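Local atomic coordinates of L-lysine 6-monooxygenase involved in desferrioxamine biosynthesis (Erwinia amylovora CFBP1430, PDB entry 5O8P), a protein that probably hydroxylates one terminal amine of cadaverine as an FAD- and NADPH-dependent monooxygenase in the biosynthesis of the siderophore desferrioxamine. Residues D10-G15 and W150-L155; Q58-A63 and D95-R100; H302-D307 and H321-D326. All coordinates share one frame; numbering follows the deposited sequence.

Interaction 1: residues D10-G15 and W150-L155; sequences DFIGIG and WLAHRL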
# COMPACT_ATOMS: atom_id res chain seq x y z
N ASP B 10 9.22 -44.22 19.35
CA ASP B 10 8.81 -43.28 20.41
C ASP B 10 7.46 -42.68 20.06
O ASP B 10 6.59 -42.50 20.93
CB ASP B 10 9.85 -42.18 20.64
CG ASP B 10 11.11 -42.70 21.33
OD1 ASP B 10 11.01 -43.36 22.39
OD2 ASP B 10 12.22 -42.44 20.80
N PHE B 11 7.32 -42.35 18.78
CA PHE B 11 6.03 -42.01 18.20
C PHE B 11 5.98 -42.36 16.72
O PHE B 11 7.02 -42.42 16.05
CB PHE B 11 5.74 -40.51 18.40
CG PHE B 11 6.52 -39.61 17.48
CD1 PHE B 11 7.82 -39.25 17.79
CD2 PHE B 11 5.95 -39.14 16.31
CE1 PHE B 11 8.54 -38.41 16.94
CE2 PHE B 11 6.67 -38.32 15.45
CZ PHE B 11 7.96 -37.94 15.77
N ILE B 12 4.76 -42.58 16.22
CA ILE B 12 4.51 -42.71 14.78
C ILE B 12 3.53 -41.63 14.38
O ILE B 12 2.47 -41.50 15.00
CB ILE B 12 3.89 -44.07 14.40
CG1 ILE B 12 4.87 -45.20 14.64
CG2 ILE B 12 3.49 -44.11 12.93
CD1 ILE B 12 4.19 -46.55 14.68
N GLY B 13 3.87 -40.88 13.34
CA GLY B 13 2.95 -39.92 12.74
C GLY B 13 2.24 -40.61 11.60
O GLY B 13 2.90 -41.22 10.75
N ILE B 14 0.92 -40.54 11.58
CA ILE B 14 0.12 -41.11 10.49
C ILE B 14 -0.48 -39.97 9.68
O ILE B 14 -1.32 -39.25 10.18
CB ILE B 14 -1.00 -42.00 11.03
CG1 ILE B 14 -0.42 -43.14 11.85
CG2 ILE B 14 -1.89 -42.50 9.90
CD1 ILE B 14 -1.47 -43.96 12.58
N GLY B 15 -0.04 -39.83 8.44
CA GLY B 15 -0.40 -38.72 7.57
C GLY B 15 0.75 -37.75 7.50
O GLY B 15 1.33 -37.44 8.52
N TRP B 150 3.78 -51.74 12.66
CA TRP B 150 4.67 -50.78 13.27
C TRP B 150 4.24 -50.69 14.72
O TRP B 150 3.05 -50.62 15.03
CB TRP B 150 4.52 -49.43 12.59
CG TRP B 150 4.68 -49.47 11.11
CD1 TRP B 150 3.76 -49.87 10.19
CD2 TRP B 150 5.84 -49.08 10.37
NE1 TRP B 150 4.27 -49.76 8.92
CE2 TRP B 150 5.55 -49.27 9.00
CE3 TRP B 150 7.09 -48.58 10.73
CZ2 TRP B 150 6.47 -48.98 7.99
CZ3 TRP B 150 8.00 -48.29 9.73
CH2 TRP B 150 7.69 -48.49 8.38
N LEU B 151 5.22 -50.73 15.62
CA LEU B 151 4.96 -50.62 17.04
C LEU B 151 5.36 -49.24 17.51
O LEU B 151 6.32 -48.66 16.98
CB LEU B 151 5.75 -51.69 17.78
CG LEU B 151 5.25 -53.10 17.48
CD1 LEU B 151 6.29 -54.18 17.78
CD2 LEU B 151 3.95 -53.34 18.23
N ALA B 152 4.62 -48.70 18.47
CA ALA B 152 4.88 -47.34 18.96
C ALA B 152 4.18 -47.02 20.27
O ALA B 152 3.02 -47.41 20.50
CB ALA B 152 4.48 -46.32 17.92
N HIS B 153 4.87 -46.25 21.10
CA HIS B 153 4.34 -45.81 22.39
C HIS B 153 3.28 -44.73 22.21
O HIS B 153 2.29 -44.68 22.97
CB HIS B 153 5.46 -45.31 23.29
CG HIS B 153 6.38 -46.40 23.75
ND1 HIS B 153 6.05 -47.25 24.78
CD2 HIS B 153 7.62 -46.77 23.33
CE1 HIS B 153 7.04 -48.11 24.97
NE2 HIS B 153 8.00 -47.84 24.10
N ARG B 154 3.50 -43.87 21.21
CA ARG B 154 2.64 -42.74 20.94
C ARG B 154 2.31 -42.61 19.45
O ARG B 154 3.14 -42.88 18.58
CB ARG B 154 3.35 -41.48 21.40
CG ARG B 154 3.58 -41.39 22.90
CD ARG B 154 4.52 -40.28 23.25
NE ARG B 154 5.87 -40.82 23.27
CZ ARG B 154 6.54 -41.20 24.35
NH1 ARG B 154 6.00 -41.08 25.57
NH2 ARG B 154 7.77 -41.70 24.21
N LEU B 155 1.09 -42.15 19.17
CA LEU B 155 0.66 -41.82 17.81
C LEU B 155 0.34 -40.33 17.69
O LEU B 155 -0.14 -39.72 18.64
CB LEU B 155 -0.60 -42.60 17.48
CG LEU B 155 -0.53 -44.11 17.61
CD1 LEU B 155 -1.92 -44.70 17.47
CD2 LEU B 155 0.42 -44.66 16.56
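I12 and L155 pair as neighbours in parallel strands, and the backbone N of I12 donates to R154 O (2.9 Å, 156° at the hydrogen). The CA hydrogens of F11 and L155 add weaker contacts to R154 O and I12 O. This parallel course begins only after a bend: strand 150-152 meets strand 11-14 at 121°, and the chain swings at H153 before running alongside it.

R154 also reaches back to the carbonyl of D10 with its side chain. Its NE donates to D10 O (3.0 Å) in a bent bond, the oxygen lying out of the guanidinium plane, and a bend at chi3 (-91°) folds the chain back to reach it. The D10 and R154 side chains lie side by side, but OD1 and NH2 remain 4.1 Å apart, beyond a salt bridge; D10 OD2 instead accepts from the backbone N of N34.

Strand 11-14 belongs to the central parallel strands of a Rossmann-like dinucleotide-binding fold, and runs into the glycine-containing turn where G15 touches FAD. G15 has backbone angles suited to glycine, and its O accepts from N20.

I12 fills the angle between strand and bend. Its CG1 branch is extended, bringing CD1 against A152 CB (3.3 Å) and W150 CB (3.6 Å), the I12 and W150 side chains crossing at about a right angle. V36 and L38 of the neighbouring strand also pack on I12. W150 carries its indole away from I12, and NE1 is hydrogen-bonded to S139 OG. L155 CD2 approaches I12 CB at 4.1 Å, while F11 touches R154 through its CB and sends its ring to F37.

Interaction 2: residues Q58-A63 and D95-R100; sequences QTPFMA and DFFLMR. With FAD (flavin-adenine dinucleotide), chain C.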
# COMPACT_ATOMS: atom_id res chain seq x y z
N GLN B 58 -1.87 -17.41 2.62
CA GLN B 58 -2.51 -16.32 3.36
C GLN B 58 -1.73 -15.95 4.61
O GLN B 58 -2.24 -15.32 5.53
CB GLN B 58 -3.94 -16.76 3.75
CG GLN B 58 -4.85 -17.12 2.60
CD GLN B 58 -4.83 -16.10 1.48
OE1 GLN B 58 -5.49 -15.07 1.54
NE2 GLN B 58 -4.01 -16.36 0.47
N THR B 59 -0.45 -16.30 4.61
CA THR B 59 0.33 -16.47 5.81
C THR B 59 1.80 -16.16 5.45
O THR B 59 2.31 -16.66 4.42
CB THR B 59 0.10 -17.92 6.33
OG1 THR B 59 -0.10 -17.88 7.74
CG2 THR B 59 1.21 -18.94 5.94
N PRO B 60 2.48 -15.30 6.24
CA PRO B 60 3.86 -14.92 5.89
C PRO B 60 4.81 -16.11 5.92
O PRO B 60 4.52 -17.11 6.60
CB PRO B 60 4.24 -13.93 6.98
CG PRO B 60 2.94 -13.47 7.54
CD PRO B 60 2.06 -14.67 7.49
N PHE B 61 5.93 -16.00 5.20
CA PHE B 61 6.82 -17.15 5.02
C PHE B 61 7.45 -17.72 6.29
O PHE B 61 7.85 -18.87 6.29
CB PHE B 61 7.91 -16.87 3.98
CG PHE B 61 8.91 -15.82 4.38
CD1 PHE B 61 9.95 -16.11 5.25
CD2 PHE B 61 8.83 -14.53 3.86
CE1 PHE B 61 10.88 -15.15 5.61
CE2 PHE B 61 9.75 -13.56 4.20
CZ PHE B 61 10.78 -13.87 5.07
N MET B 62 7.54 -16.95 7.37
CA MET B 62 7.99 -17.46 8.67
C MET B 62 7.10 -18.57 9.20
O MET B 62 7.52 -19.34 10.05
CB MET B 62 8.05 -16.34 9.72
CG MET B 62 9.08 -15.25 9.43
SD MET B 62 8.45 -13.99 8.30
CE MET B 62 7.49 -12.97 9.43
N ALA B 63 5.86 -18.66 8.72
CA ALA B 63 5.02 -19.84 8.95
C ALA B 63 5.31 -20.86 7.85
O ALA B 63 4.48 -21.16 6.98
CB ALA B 63 3.55 -19.47 8.99
N ASP B 95 8.41 -9.98 -0.59
CA ASP B 95 7.01 -10.31 -0.45
C ASP B 95 6.93 -11.39 0.62
O ASP B 95 7.56 -12.44 0.51
CB ASP B 95 6.51 -10.83 -1.79
CG ASP B 95 4.98 -11.03 -1.86
OD1 ASP B 95 4.31 -11.18 -0.82
OD2 ASP B 95 4.47 -11.06 -3.00
N PHE B 96 6.15 -11.12 1.66
CA PHE B 96 5.98 -12.08 2.74
C PHE B 96 5.29 -13.38 2.34
O PHE B 96 5.50 -14.41 2.98
CB PHE B 96 5.24 -11.44 3.95
CG PHE B 96 6.17 -10.73 4.92
CD1 PHE B 96 6.99 -11.44 5.79
CD2 PHE B 96 6.22 -9.35 4.95
CE1 PHE B 96 7.85 -10.78 6.65
CE2 PHE B 96 7.07 -8.69 5.82
CZ PHE B 96 7.88 -9.40 6.67
N PHE B 97 4.49 -13.35 1.27
CA PHE B 97 3.58 -14.45 0.98
C PHE B 97 4.06 -15.28 -0.19
O PHE B 97 4.16 -14.78 -1.32
CB PHE B 97 2.18 -13.91 0.72
CG PHE B 97 1.66 -13.11 1.86
CD1 PHE B 97 1.12 -13.74 2.96
CD2 PHE B 97 1.76 -11.72 1.86
CE1 PHE B 97 0.65 -13.01 4.03
CE2 PHE B 97 1.31 -10.98 2.94
CZ PHE B 97 0.75 -11.63 4.03
N LEU B 98 4.35 -16.55 0.11
CA LEU B 98 4.82 -17.45 -0.91
C LEU B 98 3.70 -17.79 -1.88
O LEU B 98 2.53 -17.88 -1.49
CB LEU B 98 5.29 -18.74 -0.27
CG LEU B 98 6.49 -18.73 0.65
CD1 LEU B 98 6.66 -20.11 1.31
CD2 LEU B 98 7.73 -18.33 -0.14
N MET B 99 4.07 -18.00 -3.14
CA MET B 99 3.17 -18.60 -4.12
C MET B 99 2.90 -20.04 -3.66
O MET B 99 3.82 -20.71 -3.21
CB MET B 99 3.83 -18.65 -5.49
CG MET B 99 4.32 -17.34 -6.09
SD MET B 99 3.21 -15.93 -5.97
CE MET B 99 1.67 -16.51 -6.69
N ARG B 100 1.67 -20.54 -3.80
CA ARG B 100 1.40 -21.95 -3.47
C ARG B 100 2.28 -22.90 -4.21
O ARG B 100 2.66 -23.93 -3.67
CB ARG B 100 -0.04 -22.34 -3.77
CG ARG B 100 -1.06 -21.70 -2.88
CD ARG B 100 -2.01 -22.71 -2.27
NE ARG B 100 -3.21 -22.00 -1.86
CZ ARG B 100 -4.20 -21.64 -2.66
NH1 ARG B 100 -4.17 -21.91 -3.96
NH2 ARG B 100 -5.23 -20.98 -2.16
PA FAD C . -3.30 -32.85 4.47
O1A FAD C . -2.87 -32.38 3.09
O2A FAD C . -4.75 -33.20 4.71
O5B FAD C . -2.36 -34.11 4.80
C5B FAD C . -2.88 -35.40 5.12
C4B FAD C . -2.07 -36.54 4.53
O4B FAD C . -2.38 -37.76 5.23
C3B FAD C . -2.40 -36.80 3.06
O3B FAD C . -1.17 -36.92 2.33
C2B FAD C . -3.24 -38.07 3.08
O2B FAD C . -3.10 -38.89 1.91
C1B FAD C . -2.71 -38.79 4.30
N9A FAD C . -3.60 -39.84 4.88
C8A FAD C . -4.90 -39.76 5.23
N7A FAD C . -5.33 -40.94 5.74
C5A FAD C . -4.29 -41.81 5.72
C6A FAD C . -4.04 -43.23 6.10
N6A FAD C . -5.03 -44.00 6.62
N1A FAD C . -2.80 -43.73 5.90
C2A FAD C . -1.80 -42.99 5.38
N3A FAD C . -1.96 -41.70 5.01
C4A FAD C . -3.15 -41.07 5.15
N1 FAD C . -3.74 -22.67 5.71
C2 FAD C . -2.86 -21.66 5.92
O2 FAD C . -2.51 -21.41 7.09
N3 FAD C . -2.36 -20.92 4.90
C4 FAD C . -2.70 -21.14 3.62
O4 FAD C . -2.23 -20.45 2.70
C4X FAD C . -3.66 -22.23 3.31
N5 FAD C . -4.05 -22.51 2.05
C5X FAD C . -4.93 -23.51 1.80
C6 FAD C . -5.29 -23.75 0.48
C7 FAD C . -6.19 -24.76 0.15
C7M FAD C . -6.57 -24.99 -1.29
C8 FAD C . -6.77 -25.60 1.24
C8M FAD C . -7.74 -26.70 0.91
C9 FAD C . -6.41 -25.37 2.57
C9A FAD C . -5.51 -24.35 2.92
N10 FAD C . -5.11 -24.07 4.27
C10 FAD C . -4.19 -23.01 4.47
C1' FAD C . -5.60 -24.83 5.45
C2' FAD C . -4.64 -25.98 5.86
O2' FAD C . -3.28 -25.52 5.89
C3' FAD C . -4.75 -27.23 4.95
O3' FAD C . -6.07 -27.77 4.99
C4' FAD C . -3.75 -28.34 5.33
O4' FAD C . -3.47 -29.13 4.17
C5' FAD C . -4.27 -29.24 6.44
O5' FAD C . -3.16 -29.87 7.08
P FAD C . -3.03 -31.47 7.10
O1P FAD C . -1.72 -31.82 7.79
O2P FAD C . -4.33 -31.94 7.67
O3P FAD C . -2.86 -31.66 5.49
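P60 and F96 bring the two backbones together, their CA atoms 4.7 Å apart, with a weak, bent hydrogen bond from F61 N to F96 O (2.8 Å, 127° at the hydrogen).

Three side chains of 60-62 gather at the CD1-CE1 side of the F96 ring. P60 CB leans on F96 CD1, and the F61 ring runs nearly parallel to the F96 ring, with planes 18° apart. The two are slid so far that they barely overlap, and F61 CE2 touches F96 CD1 at 3.8 Å. M62 makes a Met-aromatic contact: bends at chi2 and chi3 curl its chain back, so that SD lies at the edge of the F96 ring, in its plane (4.9 Å to the centroid). The same sulfur sits over the rim of one face of the F61 ring. F61 CG sits between the backbone N and the carbonyl carbon (chi1 67°), which sets the ring edge beside F96 O and leaves CB against L98 CG.

Residues 60-63 form a type I beta turn closed by A63 N to P60 O, and D95 makes an Asx turn in which OD1 accepts from F97 N (3.0 Å). This pair of turns belongs to a subunit interface: F96 stacks on F96 of the second subunit, and F61 packs on its F61.

The F97 ring presents its edge to the backbone N of T59 (3.4 Å from CD1). The start of 58-63 and the end of 95-100 reach the flavin. Q58 N donates to FAD O4 (3.1 Å), and R100 NE comes within 3.6 Å of FAD C6, with methyl C7M over one face of the guanidinium. R100, a binding residue for NADP(+), is held by a salt bridge from NH2 to E206.

Interaction 3: residues H302-D307 and H321-D326; sequences HSELTD and HQQEQD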
# COMPACT_ATOMS: atom_id res chain seq x y z
N HIS B 302 -26.72 -14.85 1.51
CA HIS B 302 -27.74 -15.39 2.42
C HIS B 302 -28.46 -16.66 1.91
O HIS B 302 -29.48 -17.04 2.47
CB HIS B 302 -28.80 -14.32 2.74
CG HIS B 302 -28.29 -13.19 3.57
ND1 HIS B 302 -28.10 -13.30 4.93
CD2 HIS B 302 -27.97 -11.91 3.24
CE1 HIS B 302 -27.66 -12.14 5.40
NE2 HIS B 302 -27.57 -11.29 4.40
N SER B 303 -27.90 -17.33 0.90
CA SER B 303 -28.65 -18.33 0.13
C SER B 303 -28.21 -19.76 0.43
O SER B 303 -27.12 -20.17 0.04
CB SER B 303 -28.52 -18.03 -1.36
OG SER B 303 -29.32 -16.93 -1.70
N GLU B 304 -29.06 -20.50 1.14
CA GLU B 304 -28.81 -21.90 1.43
C GLU B 304 -29.31 -22.74 0.27
O GLU B 304 -30.41 -22.50 -0.22
CB GLU B 304 -29.55 -22.33 2.71
CG GLU B 304 -29.25 -23.77 3.12
CD GLU B 304 -30.23 -24.31 4.14
OE1 GLU B 304 -31.38 -24.62 3.75
OE2 GLU B 304 -29.83 -24.46 5.31
N LEU B 305 -28.51 -23.71 -0.14
CA LEU B 305 -28.92 -24.73 -1.11
C LEU B 305 -29.82 -25.77 -0.43
O LEU B 305 -29.35 -26.57 0.37
CB LEU B 305 -27.68 -25.41 -1.69
CG LEU B 305 -27.85 -26.40 -2.83
CD1 LEU B 305 -28.23 -25.67 -4.11
CD2 LEU B 305 -26.56 -27.18 -3.02
N THR B 306 -31.12 -25.76 -0.75
CA THR B 306 -32.08 -26.72 -0.18
C THR B 306 -32.13 -28.03 -0.97
O THR B 306 -32.21 -29.11 -0.38
CB THR B 306 -33.51 -26.14 -0.09
OG1 THR B 306 -33.86 -25.50 -1.32
CG2 THR B 306 -33.61 -25.13 1.05
N ASP B 307 -32.12 -27.93 -2.30
CA ASP B 307 -32.15 -29.10 -3.17
C ASP B 307 -31.53 -28.77 -4.52
O ASP B 307 -31.34 -27.61 -4.86
CB ASP B 307 -33.61 -29.58 -3.35
CG ASP B 307 -33.73 -31.09 -3.57
OD1 ASP B 307 -32.96 -31.87 -2.99
OD2 ASP B 307 -34.64 -31.50 -4.33
N HIS B 321 -32.71 -21.07 -0.73
CA HIS B 321 -33.53 -20.37 0.24
C HIS B 321 -32.73 -19.20 0.79
O HIS B 321 -31.67 -19.39 1.38
CB HIS B 321 -33.95 -21.31 1.36
CG HIS B 321 -34.99 -20.73 2.26
ND1 HIS B 321 -34.71 -20.28 3.53
CD2 HIS B 321 -36.31 -20.49 2.05
CE1 HIS B 321 -35.81 -19.81 4.08
NE2 HIS B 321 -36.80 -19.93 3.21
N GLN B 322 -33.26 -17.99 0.59
CA GLN B 322 -32.62 -16.74 1.02
C GLN B 322 -33.07 -16.50 2.48
O GLN B 322 -34.19 -16.09 2.73
CB GLN B 322 -32.91 -15.64 -0.03
CG GLN B 322 -33.22 -14.20 0.32
CD GLN B 322 -32.12 -13.44 1.00
OE1 GLN B 322 -31.80 -13.76 2.14
NE2 GLN B 322 -31.67 -12.34 0.40
N GLN B 323 -32.18 -16.83 3.43
CA GLN B 323 -32.55 -17.00 4.86
C GLN B 323 -32.93 -15.70 5.55
O GLN B 323 -33.75 -15.72 6.46
CB GLN B 323 -31.41 -17.66 5.66
CG GLN B 323 -31.17 -19.14 5.35
CD GLN B 323 -29.77 -19.63 5.72
OE1 GLN B 323 -28.76 -18.97 5.45
NE2 GLN B 323 -29.70 -20.81 6.33
N GLU B 324 -32.34 -14.59 5.12
CA GLU B 324 -32.61 -13.29 5.70
C GLU B 324 -34.01 -12.83 5.32
O GLU B 324 -34.83 -12.53 6.18
CB GLU B 324 -31.56 -12.28 5.22
CG GLU B 324 -31.58 -10.94 5.94
CD GLU B 324 -30.28 -10.18 5.79
OE1 GLU B 324 -30.05 -9.58 4.71
OE2 GLU B 324 -29.48 -10.19 6.75
N GLN B 325 -34.28 -12.82 4.02
CA GLN B 325 -35.60 -12.47 3.50
C GLN B 325 -36.64 -13.54 3.83
O GLN B 325 -37.82 -13.22 3.89
CB GLN B 325 -35.53 -12.28 1.98
CG GLN B 325 -36.65 -11.52 1.34
CD GLN B 325 -36.42 -11.33 -0.16
OE1 GLN B 325 -35.28 -11.34 -0.63
NE2 GLN B 325 -37.51 -11.16 -0.92
N ASP B 326 -36.20 -14.78 4.02
CA ASP B 326 -37.06 -15.95 4.27
C ASP B 326 -37.93 -16.23 3.05
O ASP B 326 -39.15 -16.31 3.15
CB ASP B 326 -37.89 -15.77 5.56
CG ASP B 326 -38.52 -17.07 6.08
OD1 ASP B 326 -38.32 -18.15 5.48
OD2 ASP B 326 -39.24 -17.00 7.10
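E304 and H321 form an antiparallel hydrogen-bonded pair in which each backbone N donates to the other's O, both at 2.8 Å. The H321 N bond lies in the plane of the E304 carbonyl. Farther along, Q323 N donates almost straight to H302 O (2.9 Å, 172° at the hydrogen), while S303 and Q322 between them form a non-hydrogen-bonded pair.

These bonds join the hairpin strands 303-311 and 315-322, the latter central in a three-stranded antiparallel sheet. Past E304 the pairing continues through a classic beta bulge, T306 and D307 both facing K319.

Q322 OE1 accepts from two backbone N-H groups of the turn after its own strand, Q325 N (3.3 Å, from above the amide plane) and, weakly, E324 N; H302 CB lies against the same oxygen. Q322 NE2 bonds weakly to F427 O of the fourth subunit, where Q325 OE1 meets A429 N in a hydrogen bond.

E324 lies over one face of the H302 ring, its CB 3.8 Å from the centroid in a CH-pi contact. The carboxylate continues over the ring, so the approach of OE1 to H302 NE2 is no hydrogen bond; OE1 is hydrogen-bonded to Y251 OH of the fourth subunit. With CG anti to the backbone N (chi1 -176°) and the chain extended beyond it, E304 OE2 forms a salt bridge with R227, like L305 a residue of the NADP(+) site, which lacks that cofactor in this chain. S303 OG is hydrogen-bonded to Y329 OH and T301 O, T306 OG1 weakly to K319 O.

Along the chain, interaction 2 falls between the two segments of interaction 1, and interaction 3 follows both. Interaction 1 lies in the mixed sheet of the FAD-binding fold, at the adenosine end of the cofactor; interaction 2 reaches the flavin end, with centres 31 Å apart, so the extended FAD spans much of the distance between them. Interaction 3 belongs to a separate antiparallel sheet, entered directly after strand 297-300 at the edge of the five-stranded parallel sheet. Its centre is 46 Å from that of interaction 1, across the centre of the chain, and 36 Å from that of interaction 2. R100 in interaction 2 and L305 in interaction 3 both belong to the NADP(+) site.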